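Side-chain contacts in SusD-like carbohydrate binding protein (Bacteroides vulgatus, PDB 3LEW), which probably binds carbohydrate at the outer membrane as a member of the SusD family, consistent with a part in nutrient uptake: residues A[33-38]-A[258-263]; A[85-90]-A[471-476]; A[270-275]-A[335-340]; A[475-480]-A[487-492]. All blocks are in the same frame, centred on the assembly; numbering follows the deposited sequence. Where two conformers were deposited one is given.

Interaction 1. Residues A[33-38]-A[258-263]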
loop_
_atom_site.group_PDB
_atom_site.type_symbol
_atom_site.label_atom_id
_atom_site.label_comp_id
_atom_site.label_asym_id
_atom_site.label_seq_id
_atom_site.Cartn_x
_atom_site.Cartn_y
_atom_site.Cartn_z
ATOM N N LEU A 33 -4.502 -14.258 1.375
ATOM C CA LEU A 33 -3.709 -13.040 1.358
ATOM C C LEU A 33 -4.416 -11.921 2.103
ATOM O O LEU A 33 -3.788 -11.201 2.853
ATOM C CB LEU A 33 -3.465 -12.607 -0.075
ATOM C CG LEU A 33 -2.702 -11.358 -0.309
ATOM C CD1 LEU A 33 -1.298 -11.461 0.311
ATOM C CD2 LEU A 33 -2.598 -11.025 -1.847
HETATM N N MSE A 34 -5.714 -11.811 1.843
HETATM C CA MSE A 34 -6.516 -10.670 2.357
HETATM C C MSE A 34 -7.090 -10.821 3.732
HETATM O O MSE A 34 -7.239 -9.793 4.489
HETATM C CB MSE A 34 -7.603 -10.315 1.351
HETATM C CG MSE A 34 -7.098 -9.855 0.001
HETATM SE SE MSE A 34 -6.050 -8.171 0.121
HETATM C CE MSE A 34 -7.094 -7.034 1.162
ATOM N N GLU A 35 -7.380 -12.049 4.121
ATOM C CA GLU A 35 -8.182 -12.324 5.313
ATOM C C GLU A 35 -7.436 -12.872 6.521
ATOM O O GLU A 35 -8.026 -12.947 7.613
ATOM C CB GLU A 35 -9.298 -13.311 4.968
ATOM C CG GLU A 35 -10.387 -12.770 4.089
ATOM C CD GLU A 35 -11.329 -11.803 4.839
ATOM O OE1 GLU A 35 -12.064 -12.247 5.753
ATOM O OE2 GLU A 35 -11.316 -10.608 4.535
ATOM N N THR A 36 -6.178 -13.293 6.359
ATOM C CA THR A 36 -5.535 -14.044 7.430
ATOM C C THR A 36 -4.991 -13.115 8.529
ATOM O O THR A 36 -4.144 -12.285 8.275
ATOM C CB THR A 36 -4.382 -14.903 6.843
ATOM O OG1 THR A 36 -4.961 -15.764 5.850
ATOM C CG2 THR A 36 -3.687 -15.722 7.934
ATOM N N PHE A 37 -5.457 -13.329 9.760
ATOM C CA PHE A 37 -4.904 -12.615 10.900
ATOM C C PHE A 37 -3.558 -13.180 11.342
ATOM O O PHE A 37 -3.368 -14.407 11.353
ATOM C CB PHE A 37 -5.835 -12.735 12.104
ATOM C CG PHE A 37 -7.079 -11.856 12.056
ATOM C CD1 PHE A 37 -6.999 -10.475 12.234
ATOM C CD2 PHE A 37 -8.344 -12.422 11.892
ATOM C CE1 PHE A 37 -8.168 -9.686 12.244
ATOM C CE2 PHE A 37 -9.481 -11.606 11.928
ATOM C CZ PHE A 37 -9.364 -10.241 12.096
ATOM N N ASN A 38 -2.663 -12.298 11.812
ATOM C CA ASN A 38 -1.628 -12.733 12.785
ATOM C C ASN A 38 -1.817 -11.935 14.099
ATOM O O ASN A 38 -1.172 -10.898 14.340
ATOM C CB ASN A 38 -0.205 -12.630 12.206
ATOM C CG ASN A 38 0.835 -13.169 13.155
ATOM O OD1 ASN A 38 0.507 -13.963 14.064
ATOM N ND2 ASN A 38 2.085 -12.746 12.988
ATOM N N HIS A 258 -10.749 -5.293 -2.221
ATOM C CA HIS A 258 -11.244 -6.513 -1.554
ATOM C C HIS A 258 -12.573 -6.228 -0.826
ATOM O O HIS A 258 -12.622 -5.445 0.131
ATOM C CB HIS A 258 -10.168 -7.034 -0.598
ATOM C CG HIS A 258 -10.533 -8.266 0.162
ATOM N ND1 HIS A 258 -10.830 -9.459 -0.451
ATOM C CD2 HIS A 258 -10.607 -8.495 1.497
ATOM C CE1 HIS A 258 -11.100 -10.366 0.480
ATOM N NE2 HIS A 258 -10.956 -9.813 1.666
ATOM N N ALA A 259 -13.646 -6.858 -1.269
ATOM C CA ALA A 259 -14.981 -6.632 -0.677
ATOM C C ALA A 259 -15.101 -7.373 0.656
ATOM O O ALA A 259 -14.384 -8.353 0.927
ATOM C CB ALA A 259 -16.089 -7.112 -1.618
ATOM N N GLN A 260 -16.025 -6.881 1.468
ATOM C CA GLN A 260 -16.311 -7.419 2.806
ATOM C C GLN A 260 -17.787 -7.650 3.026
ATOM O O GLN A 260 -18.630 -6.819 2.631
ATOM C CB GLN A 260 -15.740 -6.462 3.838
ATOM C CG GLN A 260 -14.216 -6.450 3.793
ATOM C CD GLN A 260 -13.645 -7.649 4.445
ATOM O OE1 GLN A 260 -13.678 -7.704 5.672
ATOM N NE2 GLN A 260 -13.082 -8.615 3.663
ATOM N N THR A 261 -18.105 -8.797 3.633
ATOM C CA THR A 261 -19.465 -9.184 3.914
ATOM C C THR A 261 -19.450 -9.909 5.239
ATOM O O THR A 261 -18.395 -10.234 5.755
ATOM C CB THR A 261 -20.024 -10.179 2.854
ATOM O OG1 THR A 261 -19.294 -11.419 2.968
ATOM C CG2 THR A 261 -19.845 -9.626 1.449
ATOM N N ASN A 262 -20.620 -10.208 5.783
ATOM C CA ASN A 262 -20.672 -10.884 7.080
ATOM C C ASN A 262 -19.958 -12.226 7.051
ATOM O O ASN A 262 -19.374 -12.617 8.066
ATOM C CB ASN A 262 -22.100 -11.055 7.562
ATOM C CG ASN A 262 -22.174 -11.432 9.056
ATOM O OD1 ASN A 262 -21.487 -10.846 9.933
ATOM N ND2 ASN A 262 -23.000 -12.410 9.340
ATOM N N ASP A 263 -19.927 -12.892 5.890
ATOM C CA ASP A 263 -19.257 -14.168 5.633
ATOM C C ASP A 263 -17.743 -14.045 5.445
ATOM O O ASP A 263 -16.993 -15.009 5.541
ATOM C CB ASP A 263 -19.823 -14.739 4.322
ATOM C CG ASP A 263 -21.326 -14.493 4.177
ATOM O OD1 ASP A 263 -22.097 -15.110 4.938
ATOM O OD2 ASP A 263 -21.733 -13.685 3.305
#
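His258 is gripped from two directions by neighbouring residues at the end of helix 19-35: Met34, a selenomethionine, lies over one face of its ring, and Glu35 meets it at the edge. CB of Met34 sits 3.4 Å from the centroid of the His258 ring, only 11° off the ring normal, a CH-pi contact over the centre of the face. With its chain bent at both chi2 and chi3, Met34 folds back along the imidazole, and its CE ends 3.5 Å from CB of His258. The selenium stands obliquely to the ring, with SE of Met34 4.9 Å from the centroid of the His258 ring.

Glu35 comes crosswise. OE2 of Glu35 accepts from NE2 of His258 at 3.0 Å, and the bond is fairly straight at 162°, with the oxygen in the imidazole plane. OE2 of Glu35 also accepts from NE2 of Gln260 at 2.8 Å. The imidazole comes to the anti side of OE2 and the amide to the syn side, yet both donors are tilted well out of the carboxylate plane, toward the same face. A bend at chi2 (-77°) carries the Gln260 amide back toward its own backbone, where NE2 of Gln260 also donates to Ala259 O at 3.0 Å; OE1 of that amide bonds to Ser268 OG.

Backbone N-H groups of Asn266 and Ala267 complete the grip on the Glu35 carboxylate. The His-carboxylate hydrogen bond joins the end of helix 19-35 to the loop after strand 254-258, and such a buried carboxylate, ringed by donors, is probably stabilised as the anion.

Interaction 2. Residues A[85-90]-A[471-476]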
loop_
_atom_site.group_PDB
_atom_site.type_symbol
_atom_site.label_atom_id
_atom_site.label_comp_id
_atom_site.label_asym_id
_atom_site.label_seq_id
_atom_site.Cartn_x
_atom_site.Cartn_y
_atom_site.Cartn_z
ATOM N N LEU A 85 3.991 -11.983 9.303
ATOM C CA LEU A 85 2.880 -12.231 8.423
ATOM C C LEU A 85 3.209 -11.899 6.970
ATOM O O LEU A 85 2.770 -12.608 6.051
ATOM C CB LEU A 85 1.686 -11.373 8.846
ATOM C CG LEU A 85 0.409 -11.622 8.045
ATOM C CD1 LEU A 85 -0.085 -13.113 8.139
ATOM C CD2 LEU A 85 -0.702 -10.649 8.493
ATOM N N SER A 86 4.022 -10.870 6.764
ATOM C CA SER A 86 4.412 -10.475 5.416
ATOM C C SER A 86 5.051 -11.640 4.669
ATOM O O SER A 86 4.674 -12.002 3.527
ATOM C CB SER A 86 5.354 -9.275 5.478
ATOM O OG SER A 86 5.806 -8.898 4.192
ATOM N N TRP A 87 6.027 -12.235 5.338
ATOM C CA TRP A 87 6.779 -13.355 4.750
ATOM C C TRP A 87 5.869 -14.557 4.455
ATOM O O TRP A 87 5.934 -15.179 3.381
ATOM C CB TRP A 87 7.889 -13.782 5.705
ATOM C CG TRP A 87 8.976 -14.621 5.038
ATOM C CD1 TRP A 87 9.160 -15.941 5.181
ATOM C CD2 TRP A 87 10.005 -14.162 4.154
ATOM N NE1 TRP A 87 10.252 -16.377 4.436
ATOM C CE2 TRP A 87 10.785 -15.296 3.786
ATOM C CE3 TRP A 87 10.336 -12.920 3.615
ATOM C CZ2 TRP A 87 11.896 -15.198 2.936
ATOM C CZ3 TRP A 87 11.448 -12.816 2.772
ATOM C CH2 TRP A 87 12.191 -13.972 2.408
ATOM N N LEU A 88 5.040 -14.914 5.434
ATOM C CA LEU A 88 4.161 -16.065 5.303
ATOM C C LEU A 88 3.135 -15.876 4.190
ATOM O O LEU A 88 2.919 -16.780 3.387
ATOM C CB LEU A 88 3.484 -16.348 6.649
ATOM C CG LEU A 88 2.260 -17.266 6.761
ATOM C CD1 LEU A 88 1.865 -17.368 8.218
ATOM C CD2 LEU A 88 1.088 -16.731 6.005
ATOM N N LEU A 89 2.493 -14.715 4.155
ATOM C CA LEU A 89 1.467 -14.467 3.152
ATOM C C LEU A 89 2.102 -14.457 1.765
ATOM O O LEU A 89 1.558 -15.101 0.849
ATOM C CB LEU A 89 0.699 -13.170 3.367
ATOM C CG LEU A 89 -0.169 -13.057 4.622
ATOM C CD1 LEU A 89 -0.825 -11.662 4.674
ATOM C CD2 LEU A 89 -1.196 -14.246 4.751
ATOM N N ALA A 90 3.226 -13.748 1.603
ATOM C CA ALA A 90 3.870 -13.658 0.300
ATOM C C ALA A 90 4.181 -15.064 -0.245
ATOM O O ALA A 90 3.819 -15.410 -1.369
ATOM C CB ALA A 90 5.167 -12.797 0.362
ATOM N N ARG A 471 12.289 -7.413 6.928
ATOM C CA ARG A 471 13.383 -8.367 7.118
ATOM C C ARG A 471 12.997 -9.817 6.887
ATOM O O ARG A 471 11.962 -10.303 7.296
ATOM C CB ARG A 471 13.900 -8.225 8.551
ATOM C CG ARG A 471 14.384 -6.808 8.854
ATOM C CD ARG A 471 14.981 -6.692 10.239
ATOM N NE ARG A 471 16.212 -7.470 10.375
ATOM C CZ ARG A 471 17.005 -7.463 11.440
ATOM N NH1 ARG A 471 16.704 -6.720 12.508
ATOM N NH2 ARG A 471 18.124 -8.212 11.439
ATOM N N ILE A 472 13.892 -10.544 6.236
ATOM C CA ILE A 472 13.785 -11.992 6.173
ATOM C C ILE A 472 13.661 -12.504 7.617
ATOM O O ILE A 472 14.347 -12.009 8.554
ATOM C CB ILE A 472 15.002 -12.588 5.443
ATOM C CG1 ILE A 472 15.053 -12.067 3.995
ATOM C CG2 ILE A 472 14.965 -14.094 5.527
ATOM C CD1 ILE A 472 16.371 -12.239 3.241
ATOM N N THR A 473 12.749 -13.454 7.818
ATOM C CA THR A 473 12.449 -13.980 9.170
ATOM C C THR A 473 13.573 -14.785 9.778
ATOM O O THR A 473 14.407 -15.379 9.051
ATOM C CB THR A 473 11.205 -14.874 9.152
ATOM O OG1 THR A 473 11.423 -16.000 8.290
ATOM C CG2 THR A 473 9.937 -14.059 8.714
ATOM N N ASP A 474 13.575 -14.851 11.103
ATOM C CA ASP A 474 14.492 -15.727 11.819
ATOM C C ASP A 474 14.346 -17.191 11.364
ATOM O O ASP A 474 15.368 -17.910 11.220
ATOM C CB ASP A 474 14.273 -15.647 13.328
ATOM C CG ASP A 474 14.841 -14.355 13.945
ATOM O OD1 ASP A 474 15.670 -13.636 13.327
ATOM O OD2 ASP A 474 14.445 -14.072 15.075
ATOM N N SER A 475 13.107 -17.650 11.186
ATOM C CA SER A 475 12.859 -19.034 10.780
ATOM C C SER A 475 13.505 -19.317 9.437
ATOM O O SER A 475 14.137 -20.357 9.257
ATOM C CB SER A 475 11.356 -19.373 10.754
ATOM O OG SER A 475 11.174 -20.755 10.459
ATOM N N GLU A 476 13.368 -18.381 8.492
ATOM C CA GLU A 476 13.980 -18.568 7.182
ATOM C C GLU A 476 15.505 -18.614 7.282
ATOM O O GLU A 476 16.148 -19.402 6.626
ATOM C CB GLU A 476 13.565 -17.438 6.225
ATOM C CG GLU A 476 14.160 -17.547 4.828
ATOM C CD GLU A 476 13.430 -18.526 3.918
ATOM O OE1 GLU A 476 12.240 -18.844 4.205
ATOM O OE2 GLU A 476 14.057 -18.903 2.891
#
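An N-capped helix start is docked here against a long helix: Thr473 caps helix 474-479, and the indole of Trp87, projecting from helix 81-103, packs against the cap and the first turn. The two segments lie 381 residues apart in sequence. Within the cap, OG1 of Thr473 accepts from N of Glu476 at 3.1 Å. This hydroxyl stands between the backbone N and the carbonyl carbon (chi1 61°), which turns the methyl toward the tryptophan, and CG2 of Thr473 rests 3.7 Å from CB of Trp87.

Ile472, just before the cap, touches the far end of the indole. Its CG1 lies 3.8 Å from CH2 of Trp87, while CG2 sits over one face, offset toward the rim. From the first turn of helix 474-479, Glu476 reaches across at about a right angle. Tyr91 and Pro150 also touch the indole. The other carboxylate oxygen of Glu476, OE2, is held by Asn480 and by a bound pentaethylene glycol, probably from the crystallisation liquor. OE1 takes the indole N-H: NE1 of Trp87 donates to OE1 of Glu476 at 3.2 Å, with the oxygen close to the ring plane but the donor 53° out of the carboxylate plane.

Interaction 3. Residues A[270-275]-A[335-340]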
loop_
_atom_site.group_PDB
_atom_site.type_symbol
_atom_site.label_atom_id
_atom_site.label_comp_id
_atom_site.label_asym_id
_atom_site.label_seq_id
_atom_site.Cartn_x
_atom_site.Cartn_y
_atom_site.Cartn_z
ATOM N N GLN A 270 -9.271 -3.921 10.176
ATOM C CA GLN A 270 -8.330 -2.818 10.057
ATOM C C GLN A 270 -8.942 -1.422 10.034
ATOM O O GLN A 270 -8.247 -0.442 10.301
ATOM C CB GLN A 270 -7.374 -3.001 8.929
ATOM C CG GLN A 270 -7.930 -2.864 7.534
ATOM C CD GLN A 270 -7.022 -3.678 6.500
ATOM O OE1 GLN A 270 -6.060 -3.118 5.989
ATOM N NE2 GLN A 270 -7.402 -4.934 6.139
ATOM N N PHE A 271 -10.245 -1.319 9.772
ATOM C CA PHE A 271 -10.975 -0.058 10.001
ATOM C C PHE A 271 -11.015 0.351 11.477
ATOM O O PHE A 271 -11.217 1.534 11.787
ATOM C CB PHE A 271 -12.387 -0.121 9.368
ATOM C CG PHE A 271 -12.405 0.219 7.873
ATOM C CD1 PHE A 271 -12.083 -0.739 6.918
ATOM C CD2 PHE A 271 -12.692 1.484 7.442
ATOM C CE1 PHE A 271 -12.076 -0.430 5.568
ATOM C CE2 PHE A 271 -12.702 1.803 6.081
ATOM C CZ PHE A 271 -12.383 0.834 5.139
ATOM N N HIS A 272 -10.804 -0.569 12.414
ATOM C CA HIS A 272 -10.641 -0.157 13.792
ATOM C C HIS A 272 -9.412 0.730 14.049
ATOM O O HIS A 272 -9.368 1.465 15.041
ATOM C CB HIS A 272 -10.659 -1.344 14.749
ATOM C CG HIS A 272 -11.986 -2.004 14.878
ATOM N ND1 HIS A 272 -13.106 -1.349 15.362
ATOM C CD2 HIS A 272 -12.369 -3.277 14.624
ATOM C CE1 HIS A 272 -14.111 -2.205 15.412
ATOM N NE2 HIS A 272 -13.699 -3.374 14.949
ATOM N N TYR A 273 -8.437 0.660 13.148
ATOM C CA TYR A 273 -7.216 1.497 13.145
ATOM C C TYR A 273 -7.437 2.763 12.301
ATOM O O TYR A 273 -7.099 3.898 12.727
ATOM C CB TYR A 273 -5.995 0.676 12.641
ATOM C CG TYR A 273 -5.864 -0.655 13.373
ATOM C CD1 TYR A 273 -5.611 -0.684 14.729
ATOM C CD2 TYR A 273 -5.997 -1.882 12.697
ATOM C CE1 TYR A 273 -5.534 -1.859 15.438
ATOM C CE2 TYR A 273 -5.925 -3.077 13.388
ATOM C CZ TYR A 273 -5.710 -3.077 14.756
ATOM O OH TYR A 273 -5.634 -4.251 15.477
ATOM N N LEU A 274 -7.985 2.572 11.112
ATOM C CA LEU A 274 -8.114 3.663 10.113
ATOM C C LEU A 274 -9.267 4.633 10.362
ATOM O O LEU A 274 -9.186 5.789 9.953
ATOM C CB LEU A 274 -8.277 3.115 8.710
ATOM C CG LEU A 274 -7.154 2.277 8.125
ATOM C CD1 LEU A 274 -7.560 1.764 6.778
ATOM C CD2 LEU A 274 -5.881 3.151 8.048
ATOM N N ASP A 275 -10.333 4.161 10.992
ATOM C CA ASP A 275 -11.508 4.996 11.247
ATOM C C ASP A 275 -11.290 5.664 12.588
ATOM O O ASP A 275 -11.294 5.005 13.635
ATOM C CB ASP A 275 -12.782 4.137 11.237
ATOM C CG ASP A 275 -14.035 4.939 11.411
ATOM O OD1 ASP A 275 -13.986 6.031 12.016
ATOM O OD2 ASP A 275 -15.118 4.440 11.010
ATOM N N GLU A 335 -22.151 -1.521 12.977
ATOM C CA GLU A 335 -22.694 -2.567 13.851
ATOM C C GLU A 335 -22.109 -3.950 13.512
ATOM O O GLU A 335 -21.896 -4.758 14.404
ATOM C CB GLU A 335 -24.197 -2.654 13.653
ATOM C CG GLU A 335 -24.921 -1.434 14.162
ATOM C CD GLU A 335 -26.348 -1.415 13.672
ATOM O OE1 GLU A 335 -26.537 -1.157 12.461
ATOM O OE2 GLU A 335 -27.263 -1.668 14.490
ATOM N N ASN A 336 -21.940 -4.222 12.224
ATOM C CA ASN A 336 -21.430 -5.519 11.749
ATOM C C ASN A 336 -19.974 -5.459 11.352
ATOM O O ASN A 336 -19.394 -6.472 10.924
ATOM C CB ASN A 336 -22.308 -6.030 10.617
ATOM C CG ASN A 336 -23.732 -6.200 11.060
ATOM O OD1 ASN A 336 -23.968 -6.864 12.044
ATOM N ND2 ASN A 336 -24.674 -5.564 10.387
ATOM N N GLN A 337 -19.368 -4.291 11.556
ATOM C CA GLN A 337 -17.924 -4.065 11.370
ATOM C C GLN A 337 -17.425 -4.456 9.975
ATOM O O GLN A 337 -16.573 -5.323 9.822
ATOM C CB GLN A 337 -17.126 -4.749 12.491
ATOM C CG GLN A 337 -17.474 -4.233 13.881
ATOM C CD GLN A 337 -16.736 -4.944 15.005
ATOM O OE1 GLN A 337 -15.617 -5.494 14.826
ATOM N NE2 GLN A 337 -17.349 -4.934 16.168
ATOM N N LEU A 338 -17.994 -3.822 8.950
ATOM C CA LEU A 338 -17.604 -4.081 7.575
ATOM C C LEU A 338 -17.068 -2.817 6.927
ATOM O O LEU A 338 -17.611 -1.738 7.086
ATOM C CB LEU A 338 -18.794 -4.570 6.731
ATOM C CG LEU A 338 -19.502 -5.853 7.173
ATOM C CD1 LEU A 338 -20.645 -6.163 6.167
ATOM C CD2 LEU A 338 -18.505 -7.004 7.241
ATOM N N GLY A 339 -16.007 -2.993 6.160
ATOM C CA GLY A 339 -15.482 -1.942 5.275
ATOM C C GLY A 339 -14.545 -2.553 4.285
ATOM O O GLY A 339 -13.691 -3.351 4.663
ATOM N N ASP A 340 -14.666 -2.174 3.003
ATOM C CA ASP A 340 -13.868 -2.790 1.948
ATOM C C ASP A 340 -12.461 -2.177 1.921
ATOM O O ASP A 340 -12.249 -1.041 2.335
ATOM C CB ASP A 340 -14.518 -2.649 0.559
ATOM C CG ASP A 340 -15.890 -3.347 0.442
ATOM O OD1 ASP A 340 -16.343 -4.057 1.393
ATOM O OD2 ASP A 340 -16.538 -3.188 -0.645
#
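Two rings on the short helix 271-274 face the loop before strand 341-345, and each is met differently. Over one face of the Phe271 ring lies CA of Gly339, 4.1 Å from the centroid and 27° off the normal, a CH-pi contact. At the edge of the same ring, in its plane, is the carbonyl oxygen of Asp340, 3.3 Å from CE1 of Phe271. Across this contact the imidazole of His272 is met at its edge, by the amide of Gln337.

Having no side chain, Gly339 brings its backbone against the phenyl face. The carbonyl O of Gly339 also approaches CE1 of Phe271, at 3.5 Å.

Next along the helix, NE2 of His272 donates to OE1 of Gln337 at 2.9 Å, nearly straight at 167°. The acceptor lies in the imidazole plane; ring and amide planes are nearly perpendicular, and the donor stands 72° above the carbonyl plane of Gln337, not on a lone pair. Gln337 spans the distance with a chain extended beyond CG. Its positive phi belongs to a G1 beta bulge, in which Gln337 and Leu338 both face Asp333.

The carboxylate of Asp340 takes no part in this contact; it forms a salt bridge with Arg332 and accepts from the backbone N atoms of Gln260 and Val249. The contact thus pairs an aromatic C-H edge directed at a backbone carbonyl with one imidazole-to-amide hydrogen bond. That bond implies that the His272 imidazole carries a proton on NE2, while the Asp340 carboxylate is satisfied by Arg332 and backbone N-H groups.

Interaction 4. Residues A[475-480]-A[487-492]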
loop_
_atom_site.group_PDB
_atom_site.type_symbol
_atom_site.label_atom_id
_atom_site.label_comp_id
_atom_site.label_asym_id
_atom_site.label_seq_id
_atom_site.Cartn_x
_atom_site.Cartn_y
_atom_site.Cartn_z
ATOM N N SER A 475 13.107 -17.650 11.186
ATOM C CA SER A 475 12.859 -19.034 10.780
ATOM C C SER A 475 13.505 -19.317 9.437
ATOM O O SER A 475 14.137 -20.357 9.257
ATOM C CB SER A 475 11.356 -19.373 10.754
ATOM O OG SER A 475 11.174 -20.755 10.459
ATOM N N GLU A 476 13.368 -18.381 8.492
ATOM C CA GLU A 476 13.980 -18.568 7.182
ATOM C C GLU A 476 15.505 -18.614 7.282
ATOM O O GLU A 476 16.148 -19.402 6.626
ATOM C CB GLU A 476 13.565 -17.438 6.225
ATOM C CG GLU A 476 14.160 -17.547 4.828
ATOM C CD GLU A 476 13.430 -18.526 3.918
ATOM O OE1 GLU A 476 12.240 -18.844 4.205
ATOM O OE2 GLU A 476 14.057 -18.903 2.891
ATOM N N GLU A 477 16.086 -17.758 8.122
ATOM C CA GLU A 477 17.568 -17.798 8.314
ATOM C C GLU A 477 18.082 -19.113 8.863
ATOM O O GLU A 477 19.217 -19.537 8.571
ATOM C CB GLU A 477 18.022 -16.622 9.175
ATOM C CG GLU A 477 17.903 -15.314 8.394
ATOM C CD GLU A 477 18.568 -14.129 9.075
ATOM O OE1 GLU A 477 18.744 -14.155 10.306
ATOM O OE2 GLU A 477 18.871 -13.145 8.387
ATOM N N LEU A 478 17.259 -19.789 9.654
ATOM C CA LEU A 478 17.628 -21.108 10.156
ATOM C C LEU A 478 17.425 -22.186 9.129
ATOM O O LEU A 478 18.299 -22.999 8.908
ATOM C CB LEU A 478 16.820 -21.460 11.411
ATOM C CG LEU A 478 17.189 -20.749 12.692
ATOM C CD1 LEU A 478 16.264 -21.250 13.804
ATOM C CD2 LEU A 478 18.699 -21.004 13.066
ATOM N N ALA A 479 16.259 -22.192 8.523
ATOM C CA ALA A 479 15.849 -23.269 7.644
ATOM C C ALA A 479 16.550 -23.242 6.298
ATOM O O ALA A 479 16.795 -24.285 5.701
ATOM C CB ALA A 479 14.321 -23.225 7.431
ATOM N N ASN A 480 16.819 -22.052 5.763
ATOM C CA ASN A 480 17.435 -21.921 4.447
ATOM C C ASN A 480 18.926 -21.726 4.587
ATOM O O ASN A 480 19.402 -20.628 4.785
ATOM C CB ASN A 480 16.739 -20.777 3.656
ATOM C CG ASN A 480 17.265 -20.611 2.233
ATOM O OD1 ASN A 480 18.277 -21.190 1.865
ATOM N ND2 ASN A 480 16.555 -19.811 1.433
ATOM N N HIS A 487 24.097 -13.272 -2.496
ATOM C CA HIS A 487 24.043 -11.858 -2.091
ATOM C C HIS A 487 24.065 -11.812 -0.576
ATOM O O HIS A 487 23.181 -12.354 0.077
ATOM C CB HIS A 487 22.777 -11.219 -2.647
ATOM C CG HIS A 487 22.676 -11.336 -4.134
ATOM N ND1 HIS A 487 23.516 -10.644 -4.991
ATOM C CD2 HIS A 487 21.891 -12.124 -4.921
ATOM C CE1 HIS A 487 23.239 -10.996 -6.241
ATOM N NE2 HIS A 487 22.261 -11.894 -6.226
ATOM N N PRO A 488 25.074 -11.148 0.009
ATOM C CA PRO A 488 25.192 -11.193 1.451
ATOM C C PRO A 488 24.162 -10.352 2.219
ATOM O O PRO A 488 23.649 -9.356 1.721
ATOM C CB PRO A 488 26.583 -10.599 1.707
ATOM C CG PRO A 488 26.785 -9.648 0.548
ATOM C CD PRO A 488 26.208 -10.441 -0.622
ATOM N N LYS A 489 23.893 -10.782 3.444
ATOM C CA LYS A 489 23.050 -10.054 4.341
ATOM C C LYS A 489 23.670 -8.665 4.528
ATOM O O LYS A 489 24.896 -8.522 4.606
ATOM C CB LYS A 489 22.991 -10.795 5.703
ATOM C CG LYS A 489 22.123 -10.156 6.755
ATOM C CD LYS A 489 22.001 -11.082 7.973
ATOM C CE LYS A 489 21.069 -10.562 9.011
ATOM N NZ LYS A 489 20.886 -11.557 10.093
ATOM N N LEU A 490 22.833 -7.645 4.600
ATOM C CA LEU A 490 23.347 -6.275 4.726
ATOM C C LEU A 490 24.150 -6.126 6.014
ATOM O O LEU A 490 23.721 -6.608 7.100
ATOM C CB LEU A 490 22.197 -5.261 4.698
ATOM C CG LEU A 490 21.356 -5.139 3.441
ATOM C CD1 LEU A 490 20.374 -3.954 3.617
ATOM C CD2 LEU A 490 22.225 -4.962 2.158
ATOM N N SER A 491 25.316 -5.472 5.910
ATOM C CA SER A 491 26.225 -5.293 7.030
ATOM C C SER A 491 25.739 -4.293 8.052
ATOM O O SER A 491 26.389 -4.108 9.068
ATOM C CB SER A 491 27.603 -4.796 6.534
ATOM O OG SER A 491 28.133 -5.742 5.607
ATOM N N ILE A 492 24.636 -3.618 7.762
ATOM C CA ILE A 492 24.028 -2.694 8.720
ATOM C C ILE A 492 23.388 -3.450 9.901
ATOM O O ILE A 492 23.164 -2.867 10.956
ATOM C CB ILE A 492 22.983 -1.778 8.054
ATOM C CG1 ILE A 492 21.799 -2.618 7.508
ATOM C CG2 ILE A 492 23.673 -0.902 6.984
ATOM C CD1 ILE A 492 20.716 -1.843 6.700
HETATM O O HOH W 1 19.010 -11.495 12.050
#
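A salt bridge between Glu477 and Lys489 links helix 474-479 to the C-terminal tail that follows it, at the surface of this SusD-family protein. NZ of Lys489 lies 3.1 Å from OE2 of Glu477, which it meets on the syn side, 19° out of the carboxylate plane. A weaker bond runs from NZ of Lys489 to OE1 of Glu477 at 3.4 Å, so the grip is two-pronged but uneven. CE of Lys489 also comes within 3.4 Å of OE2 of Glu477. One water accepts from NZ of Lys489 at 2.7 Å and lies 3.2 Å from OE1 of Glu477.

Both chains are stretched out and cross at about a right angle. Every side-chain torsion of Lys489 is close to 180°, and this full extension lets it span backbones whose nearest CA atoms, those of Glu477 and Lys489, are 10.3 Å apart.

Further out, the C-terminal carboxylate of Lys495 makes a long, weak ion pair with the ammonium. Leu483 also touches the Glu477 side chain. Tyr484, in the intervening loop, packs against Lys489, and its OH is hydrogen-bonded to OE2 of Glu477, the same oxygen that meets the ammonium more closely.

How the interactions relate
Interactions 1 and 3 are buried, interaction 2 is partly buried and interaction 4 lies at the surface. The first and third adjoin, with centres 11 Å apart, where the loops of 258-263 and 335-340 meet. Interaction 1 touches interaction 2 through packing, Leu33 against Leu89 and Thr36 against Leu85 and Leu89. Interactions 2 and 4 share helix 474-479, whose successive residues Glu476 and Glu477 serve an indole and an ammonium respectively. The two buried contacts join imidazole N-H groups to a carboxylate or an amide beside CH-pi packing; interaction 2 sets an indole N-H to carboxylate bond among apolar contacts, and interaction 4 consists of a salt bridge with a water beside it.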